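Local coordinates for cytoplasmic protein (Cryptococcus neoformans var. grubii serotype A, PDB 7LPO) that probably hydrolyses steryl beta-glucosides, as a fungal sterylglucosidase of glycoside hydrolase family 5, at residues L36-K48 with D561-P575. Sequence-based numbering, arbitrary orientation.
Sequences LVLRGVNLSGSAK and DGPNCLNYAIWNYVP
Arg-39 crosses the Tyr-568 ring obliquely, the guanidinium and ring planes 33° apart. CE2 of Tyr-568 sits over one guanidinium face, 3.1 Å from Arg-39 NE. Arg-39 CG makes a CH-pi contact over the tyrosine ring, 3.8 Å from its centroid. The arginine chain is extended from CG to NE (chi3 180°), which carries its head past the CE2 rim, to the residues before strand 567-570. There NE and NH2 both grip Leu-566 O, in the guanidinium plane. NH2 also forms a salt bridge to Asp-561 OD1 at 2.9 Å. These bonds should fix the rotation of the guanidinium. The Trp-571 ring has Asn-572 CB over one face and Lys-48 CE at an edge, 3.7 Å from CZ2. The Asn-42 amide meets this indole obliquely, its CG 3.4 Å from CE3.

Between these groups run parallel strands 39-43 and 567-570. Gly-40 N donates to Tyr-568 O, and Ile-570 N to Gly-40 O. Upstream, Asn-567 OD1 takes a nearly straight bond from Leu-38 N (2.7 Å, 169°). Downstream, Ser-44 OG donates to Tyr-573 O at 2.7 Å and accepts from Ser-46 N in an ST turn.

The pairing closes the family's TIM barrel, joining its first and last strands. Strand 98-104 flanks 35-43, and strand 518-522 flanks 567-570. Arg-100 binds Asn-42 OD1. Lys-48 NZ forms a salt bridge to Asp-145 and a hydrogen bond to a bound Tris molecule, consistent with a pocket at the C-terminal end of the barrel strands. At the other end, Asp-561 pairs with Arg-667 and packs on strand 676-682, while Leu-566 touches helix 490-512.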
ATOM      1  N   LEU A  36      13.416   1.346  18.148  1.00 20.41           N
ATOM      2  CA  LEU A  36      12.989   0.141  17.450  1.00 20.52           C
ATOM      3  C   LEU A  36      12.893   0.396  15.953  1.00 20.80           C
ATOM      4  O   LEU A  36      12.496   1.483  15.519  1.00 21.86           O
ATOM      5  CB  LEU A  36      11.633  -0.335  17.967  1.00 21.14           C
ATOM      6  CG  LEU A  36      11.525  -0.565  19.473  1.00 23.09           C
ATOM      7  CD1 LEU A  36      10.103  -0.924  19.857  1.00 21.62           C
ATOM      8  CD2 LEU A  36      12.497  -1.642  19.932  1.00 25.90           C
ATOM      9  N   VAL A  37      13.259  -0.616  15.166  1.00 18.07           N
ATOM     10  CA  VAL A  37      13.065  -0.605  13.721  1.00 16.80           C
ATOM     11  C   VAL A  37      12.124  -1.749  13.377  1.00 17.98           C
ATOM     12  O   VAL A  37      12.405  -2.909  13.707  1.00 18.15           O
ATOM     13  CB  VAL A  37      14.386  -0.733  12.951  1.00 18.95           C
ATOM     14  CG1 VAL A  37      14.108  -0.859  11.438  1.00 20.37           C
ATOM     15  CG2 VAL A  37      15.297   0.456  13.233  1.00 14.36           C
ATOM     16  N   LEU A  38      11.009  -1.423  12.722  1.00 18.02           N
ATOM     17  CA  LEU A  38       9.990  -2.401  12.368  1.00 19.96           C
ATOM     18  C   LEU A  38      10.048  -2.657  10.871  1.00 18.20           C
ATOM     19  O   LEU A  38       9.880  -1.731  10.069  1.00 18.10           O
ATOM     20  CB  LEU A  38       8.595  -1.924  12.772  1.00 22.51           C
ATOM     21  CG  LEU A  38       8.382  -1.713  14.270  1.00 22.09           C
ATOM     22  CD1 LEU A  38       6.998  -1.092  14.483  1.00 21.56           C
ATOM     23  CD2 LEU A  38       8.522  -3.013  15.049  1.00 21.27           C
ATOM     24  N   ARG A  39      10.257  -3.917  10.503  1.00 14.44           N
ATOM     25  CA  ARG A  39      10.397  -4.309   9.113  1.00 13.92           C
ATOM     26  C   ARG A  39       9.643  -5.602   8.880  1.00 13.92           C
ATOM     27  O   ARG A  39       9.712  -6.535   9.687  1.00 13.91           O
ATOM     28  CB  ARG A  39      11.871  -4.470   8.733  1.00 13.93           C
ATOM     29  CG  ARG A  39      12.532  -3.126   8.502  1.00 16.08           C
ATOM     30  CD  ARG A  39      14.026  -3.237   8.201  1.00 17.04           C
ATOM     31  NE  ARG A  39      14.555  -1.897   7.997  1.00 16.33           N
ATOM     32  CZ  ARG A  39      15.770  -1.611   7.552  1.00 17.16           C
ATOM     33  NH1 ARG A  39      16.619  -2.585   7.253  1.00 16.08           N
ATOM     34  NH2 ARG A  39      16.124  -0.335   7.400  1.00 17.55           N
ATOM     35  N   GLY A  40       8.931  -5.650   7.763  1.00 15.83           N
ATOM     36  CA  GLY A  40       8.139  -6.812   7.457  1.00 14.87           C
ATOM     37  C   GLY A  40       7.510  -6.727   6.086  1.00 18.52           C
ATOM     38  O   GLY A  40       8.113  -6.175   5.160  1.00 17.30           O
ATOM     39  N   VAL A  41       6.294  -7.264   5.955  1.00 13.97           N
ATOM     40  CA  VAL A  41       5.635  -7.418   4.666  1.00 13.99           C
ATOM     41  C   VAL A  41       4.165  -7.055   4.803  1.00 13.99           C
ATOM     42  O   VAL A  41       3.596  -7.053   5.898  1.00 13.97           O
ATOM     43  CB  VAL A  41       5.768  -8.858   4.126  1.00 14.01           C
ATOM     44  CG1 VAL A  41       7.217  -9.263   4.085  1.00 14.01           C
ATOM     45  CG2 VAL A  41       4.984  -9.838   5.029  1.00 14.59           C
ATOM     46  N   ASN A  42       3.561  -6.726   3.664  1.00 17.37           N
ATOM     47  CA  ASN A  42       2.111  -6.649   3.563  1.00 14.86           C
ATOM     48  C   ASN A  42       1.562  -8.058   3.397  1.00 17.25           C
ATOM     49  O   ASN A  42       2.013  -8.808   2.525  1.00 14.89           O
ATOM     50  CB  ASN A  42       1.697  -5.783   2.379  1.00 15.06           C
ATOM     51  CG  ASN A  42       1.904  -4.306   2.638  1.00 16.83           C
ATOM     52  OD1 ASN A  42       0.954  -3.572   2.927  1.00 19.35           O
ATOM     53  ND2 ASN A  42       3.153  -3.864   2.557  1.00 16.30           N
ATOM     54  N   LEU A  43       0.579  -8.406   4.224  1.00 17.48           N
ATOM     55  CA  LEU A  43      -0.047  -9.726   4.241  1.00 17.12           C
ATOM     56  C   LEU A  43      -1.557  -9.505   4.257  1.00 16.89           C
ATOM     57  O   LEU A  43      -2.126  -9.225   5.318  1.00 18.65           O
ATOM     58  CB  LEU A  43       0.421 -10.513   5.460  1.00 17.77           C
ATOM     59  CG  LEU A  43      -0.042 -11.960   5.628  1.00 19.12           C
ATOM     60  CD1 LEU A  43       0.852 -12.902   4.856  1.00 18.33           C
ATOM     61  CD2 LEU A  43      -0.060 -12.321   7.117  1.00 18.81           C
ATOM     62  N   SER A  44      -2.222  -9.611   3.105  1.00 16.13           N
ATOM     63  CA  SER A  44      -1.640  -9.991   1.828  1.00 16.18           C
ATOM     64  C   SER A  44      -2.514  -9.459   0.689  1.00 17.86           C
ATOM     65  O   SER A  44      -3.716  -9.266   0.853  1.00 21.19           O
ATOM     66  CB  SER A  44      -1.525 -11.511   1.725  1.00 19.23           C
ATOM     67  OG  SER A  44      -1.283 -11.918   0.385  1.00 21.94           O
ATOM     68  N   GLY A  45      -1.917  -9.256  -0.475  1.00 14.16           N
ATOM     69  CA  GLY A  45      -2.686  -8.955  -1.667  1.00 14.20           C
ATOM     70  C   GLY A  45      -3.782  -9.960  -1.978  1.00 14.22           C
ATOM     71  O   GLY A  45      -4.763  -9.626  -2.649  1.00 14.25           O
ATOM     72  N   SER A  46      -3.621 -11.201  -1.512  1.00 16.09           N
ATOM     73  CA  SER A  46      -4.615 -12.227  -1.797  1.00 19.30           C
ATOM     74  C   SER A  46      -5.947 -11.945  -1.114  1.00 18.12           C
ATOM     75  O   SER A  46      -6.962 -12.517  -1.520  1.00 19.49           O
ATOM     76  CB  SER A  46      -4.105 -13.602  -1.365  1.00 24.05           C
ATOM     77  OG  SER A  46      -3.813 -13.606   0.021  1.00 28.81           O
ATOM     78  N   ALA A  47      -5.967 -11.095  -0.087  1.00 18.41           N
ATOM     79  CA  ALA A  47      -7.208 -10.708   0.564  1.00 14.19           C
ATOM     80  C   ALA A  47      -7.985  -9.666  -0.226  1.00 15.05           C
ATOM     81  O   ALA A  47      -9.030  -9.205   0.242  1.00 16.05           O
ATOM     82  CB  ALA A  47      -6.929 -10.183   1.965  1.00 14.14           C
ATOM     83  N   LYS A  48      -7.527  -9.307  -1.421  1.00 18.72           N
ATOM     84  CA  LYS A  48      -8.249  -8.326  -2.222  1.00 19.03           C
ATOM     85  C   LYS A  48      -9.505  -8.890  -2.885  1.00 18.86           C
ATOM     86  O   LYS A  48     -10.370  -8.116  -3.316  1.00 19.07           O
ATOM     87  CB  LYS A  48      -7.342  -7.781  -3.319  1.00 19.62           C
ATOM     88  CG  LYS A  48      -6.288  -6.816  -2.870  1.00 21.21           C
ATOM     89  CD  LYS A  48      -5.448  -6.401  -4.082  1.00 21.84           C
ATOM     90  CE  LYS A  48      -4.400  -5.394  -3.721  1.00 23.79           C
ATOM     91  NZ  LYS A  48      -3.659  -4.946  -4.933  1.00 25.47           N
ATOM     92  N   ASP A 561      17.936   2.036   3.922  1.00 20.62           N
ATOM     93  CA  ASP A 561      19.103   1.982   4.795  1.00 18.37           C
ATOM     94  C   ASP A 561      19.830   3.330   4.707  1.00 20.46           C
ATOM     95  O   ASP A 561      19.154   4.360   4.773  1.00 20.82           O
ATOM     96  CB  ASP A 561      19.962   0.774   4.421  1.00 18.79           C
ATOM     97  CG  ASP A 561      19.363  -0.550   4.861  1.00 22.14           C
ATOM     98  OD1 ASP A 561      18.365  -0.544   5.614  1.00 24.24           O
ATOM     99  OD2 ASP A 561      19.913  -1.611   4.456  1.00 23.77           O
ATOM    100  N   GLY A 562      21.147   3.372   4.534  1.00 20.08           N
ATOM    101  CA  GLY A 562      21.857   4.624   4.500  1.00 21.51           C
ATOM    102  C   GLY A 562      21.586   5.426   5.750  1.00 22.05           C
ATOM    103  O   GLY A 562      21.490   4.883   6.855  1.00 21.23           O
ATOM    104  N   PRO A 563      21.442   6.745   5.596  1.00 24.61           N
ATOM    105  CA  PRO A 563      21.057   7.577   6.742  1.00 24.09           C
ATOM    106  C   PRO A 563      19.576   7.526   7.059  1.00 22.07           C
ATOM    107  O   PRO A 563      19.166   8.100   8.079  1.00 23.45           O
ATOM    108  CB  PRO A 563      21.470   8.986   6.299  1.00 26.21           C
ATOM    109  CG  PRO A 563      21.260   8.952   4.786  1.00 26.57           C
ATOM    110  CD  PRO A 563      21.686   7.549   4.379  1.00 25.95           C
ATOM    111  N   ASN A 564      18.759   6.883   6.216  1.00 15.84           N
ATOM    112  CA  ASN A 564      17.316   6.898   6.426  1.00 15.39           C
ATOM    113  C   ASN A 564      16.917   5.975   7.573  1.00 16.14           C
ATOM    114  O   ASN A 564      16.106   6.353   8.419  1.00 16.24           O
ATOM    115  CB  ASN A 564      16.593   6.511   5.132  1.00 15.51           C
ATOM    116  CG  ASN A 564      16.830   7.516   4.012  1.00 17.52           C
ATOM    117  OD1 ASN A 564      17.012   8.703   4.263  1.00 18.28           O
ATOM    118  ND2 ASN A 564      16.819   7.044   2.775  1.00 18.69           N
ATOM    119  N   CYS A 565      17.458   4.755   7.602  1.00 19.95           N
ATOM    120  CA  CYS A 565      17.198   3.788   8.674  1.00 22.71           C
ATOM    121  C   CYS A 565      15.698   3.631   8.938  1.00 22.30           C
ATOM    122  O   CYS A 565      15.220   3.738  10.070  1.00 23.34           O
ATOM    123  CB  CYS A 565      17.943   4.190   9.952  1.00 23.13           C
ATOM    124  SG  CYS A 565      19.759   4.114   9.827  1.00 28.89           S
ATOM    125  N   LEU A 566      14.958   3.324   7.880  1.00 22.41           N
ATOM    126  CA  LEU A 566      13.507   3.413   7.909  1.00 21.77           C
ATOM    127  C   LEU A 566      12.833   2.108   8.326  1.00 19.11           C
ATOM    128  O   LEU A 566      13.370   1.008   8.156  1.00 18.29           O
ATOM    129  CB  LEU A 566      12.977   3.820   6.532  1.00 24.47           C
ATOM    130  CG  LEU A 566      12.979   5.306   6.184  1.00 26.43           C
ATOM    131  CD1 LEU A 566      12.815   5.482   4.677  1.00 26.07           C
ATOM    132  CD2 LEU A 566      11.876   6.030   6.937  1.00 27.84           C
ATOM    133  N   ASN A 567      11.641   2.261   8.894  1.00 13.95           N
ATOM    134  CA  ASN A 567      10.694   1.171   9.026  1.00 13.94           C
ATOM    135  C   ASN A 567       9.995   0.954   7.686  1.00 15.53           C
ATOM    136  O   ASN A 567       9.803   1.895   6.904  1.00 13.97           O
ATOM    137  CB  ASN A 567       9.664   1.493  10.112  1.00 13.93           C
ATOM    138  CG  ASN A 567      10.300   1.958  11.410  1.00 13.92           C
ATOM    139  OD1 ASN A 567      10.938   1.184  12.127  1.00 13.91           O
ATOM    140  ND2 ASN A 567      10.126   3.231  11.721  1.00 13.92           N
ATOM    141  N   TYR A 568       9.616  -0.293   7.406  1.00 13.95           N
ATOM    142  CA  TYR A 568       8.884  -0.494   6.163  1.00 14.73           C
ATOM    143  C   TYR A 568       8.198  -1.848   6.113  1.00 13.97           C
ATOM    144  O   TYR A 568       8.517  -2.765   6.870  1.00 13.95           O
ATOM    145  CB  TYR A 568       9.800  -0.341   4.942  1.00 14.64           C
ATOM    146  CG  TYR A 568      10.999  -1.276   4.900  1.00 13.99           C
ATOM    147  CD1 TYR A 568      10.860  -2.603   4.522  1.00 14.02           C
ATOM    148  CD2 TYR A 568      12.265  -0.825   5.222  1.00 13.99           C
ATOM    149  CE1 TYR A 568      11.945  -3.452   4.469  1.00 15.87           C
ATOM    150  CE2 TYR A 568      13.367  -1.673   5.158  1.00 15.32           C
ATOM    151  CZ  TYR A 568      13.195  -2.980   4.786  1.00 17.99           C
ATOM    152  OH  TYR A 568      14.280  -3.820   4.732  1.00 23.26           O
ATOM    153  N   ALA A 569       7.231  -1.936   5.200  1.00 13.98           N
ATOM    154  CA  ALA A 569       6.490  -3.154   4.903  1.00 13.99           C
ATOM    155  C   ALA A 569       6.592  -3.387   3.402  1.00 14.41           C
ATOM    156  O   ALA A 569       6.078  -2.590   2.608  1.00 14.04           O
ATOM    157  CB  ALA A 569       5.027  -3.047   5.347  1.00 13.98           C
ATOM    158  N   ILE A 570       7.268  -4.469   3.026  1.00 14.02           N
ATOM    159  CA  ILE A 570       7.404  -4.833   1.625  1.00 14.05           C
ATOM    160  C   ILE A 570       6.061  -5.284   1.059  1.00 14.07           C
ATOM    161  O   ILE A 570       5.328  -6.063   1.683  1.00 14.06           O
ATOM    162  CB  ILE A 570       8.454  -5.947   1.477  1.00 14.06           C
ATOM    163  CG1 ILE A 570       9.816  -5.486   2.007  1.00 15.28           C
ATOM    164  CG2 ILE A 570       8.522  -6.387   0.030  1.00 14.09           C
ATOM    165  CD1 ILE A 570      10.844  -6.613   2.099  1.00 14.52           C
ATOM    166  N   TRP A 571       5.734  -4.800  -0.136  1.00 14.10           N
ATOM    167  CA  TRP A 571       4.616  -5.318  -0.920  1.00 14.12           C
ATOM    168  C   TRP A 571       5.165  -6.347  -1.908  1.00 14.15           C
ATOM    169  O   TRP A 571       5.952  -5.986  -2.789  1.00 14.17           O
ATOM    170  CB  TRP A 571       3.884  -4.198  -1.677  1.00 14.15           C
ATOM    171  CG  TRP A 571       2.633  -4.716  -2.330  1.00 14.17           C
ATOM    172  CD1 TRP A 571       2.526  -5.303  -3.557  1.00 14.21           C
ATOM    173  CD2 TRP A 571       1.318  -4.741  -1.758  1.00 14.16           C
ATOM    174  NE1 TRP A 571       1.227  -5.703  -3.780  1.00 14.23           N
ATOM    175  CE2 TRP A 571       0.465  -5.370  -2.692  1.00 14.20           C
ATOM    176  CE3 TRP A 571       0.782  -4.296  -0.548  1.00 14.13           C
ATOM    177  CZ2 TRP A 571      -0.898  -5.550  -2.458  1.00 15.22           C
ATOM    178  CZ3 TRP A 571      -0.568  -4.479  -0.310  1.00 14.14           C
ATOM    179  CH2 TRP A 571      -1.395  -5.102  -1.261  1.00 16.36           C
ATOM    180  N   ASN A 572       4.771  -7.621  -1.776  1.00 15.05           N
ATOM    181  CA  ASN A 572       3.972  -8.176  -0.690  1.00 14.70           C
ATOM    182  C   ASN A 572       4.326  -9.678  -0.574  1.00 14.57           C
ATOM    183  O   ASN A 572       5.256 -10.163  -1.224  1.00 14.39           O
ATOM    184  CB  ASN A 572       2.478  -7.986  -0.926  1.00 17.76           C
ATOM    185  CG  ASN A 572       2.000  -8.608  -2.220  1.00 18.79           C
ATOM    186  OD1 ASN A 572       2.765  -8.818  -3.174  1.00 20.94           O
ATOM    187  ND2 ASN A 572       0.718  -8.893  -2.263  1.00 19.12           N
ATOM    188  N   TYR A 573       3.582 -10.405   0.252  1.00 14.11           N
ATOM    189  CA  TYR A 573       3.733 -11.846   0.436  1.00 14.12           C
ATOM    190  C   TYR A 573       2.401 -12.497   0.087  1.00 14.27           C
ATOM    191  O   TYR A 573       1.386 -12.226   0.736  1.00 14.41           O
ATOM    192  CB  TYR A 573       4.148 -12.154   1.875  1.00 16.52           C
ATOM    193  CG  TYR A 573       4.530 -13.585   2.144  1.00 17.87           C
ATOM    194  CD1 TYR A 573       5.836 -14.027   1.951  1.00 17.41           C
ATOM    195  CD2 TYR A 573       3.584 -14.497   2.614  1.00 21.97           C
ATOM    196  CE1 TYR A 573       6.187 -15.349   2.208  1.00 17.77           C
ATOM    197  CE2 TYR A 573       3.921 -15.807   2.882  1.00 22.51           C
ATOM    198  CZ  TYR A 573       5.227 -16.232   2.682  1.00 21.51           C
ATOM    199  OH  TYR A 573       5.556 -17.551   2.942  1.00 21.77           O
ATOM    200  N   VAL A 574       2.397 -13.334  -0.941  1.00 15.14           N
ATOM    201  CA  VAL A 574       1.154 -13.888  -1.464  1.00 15.34           C
ATOM    202  C   VAL A 574       1.250 -15.407  -1.500  1.00 16.85           C
ATOM    203  O   VAL A 574       1.846 -15.962  -2.438  1.00 17.93           O
ATOM    204  CB  VAL A 574       0.848 -13.338  -2.865  1.00 16.17           C
ATOM    205  CG1 VAL A 574      -0.489 -13.845  -3.365  1.00 18.59           C
ATOM    206  CG2 VAL A 574       0.888 -11.809  -2.866  1.00 14.85           C
ATOM    207  N   PRO A 575       0.648 -16.110  -0.536  1.00 17.59           N
ATOM    208  CA  PRO A 575       0.753 -17.582  -0.525  1.00 20.13           C
ATOM    209  C   PRO A 575       0.335 -18.282  -1.812  1.00 19.54           C
ATOM    210  O   PRO A 575       0.877 -19.356  -2.107  1.00 19.71           O
ATOM    211  CB  PRO A 575      -0.159 -17.984   0.642  1.00 21.63           C
ATOM    212  CG  PRO A 575      -0.056 -16.793   1.604  1.00 22.84           C
ATOM    213  CD  PRO A 575       0.031 -15.578   0.699  1.00 20.21           C
TER
HETATM  214  O   HOH W   1      11.756   3.969  14.230  1.00 16.45           O
HETATM  215  O   HOH W   2      19.116  -3.746   5.963  1.00 23.92           O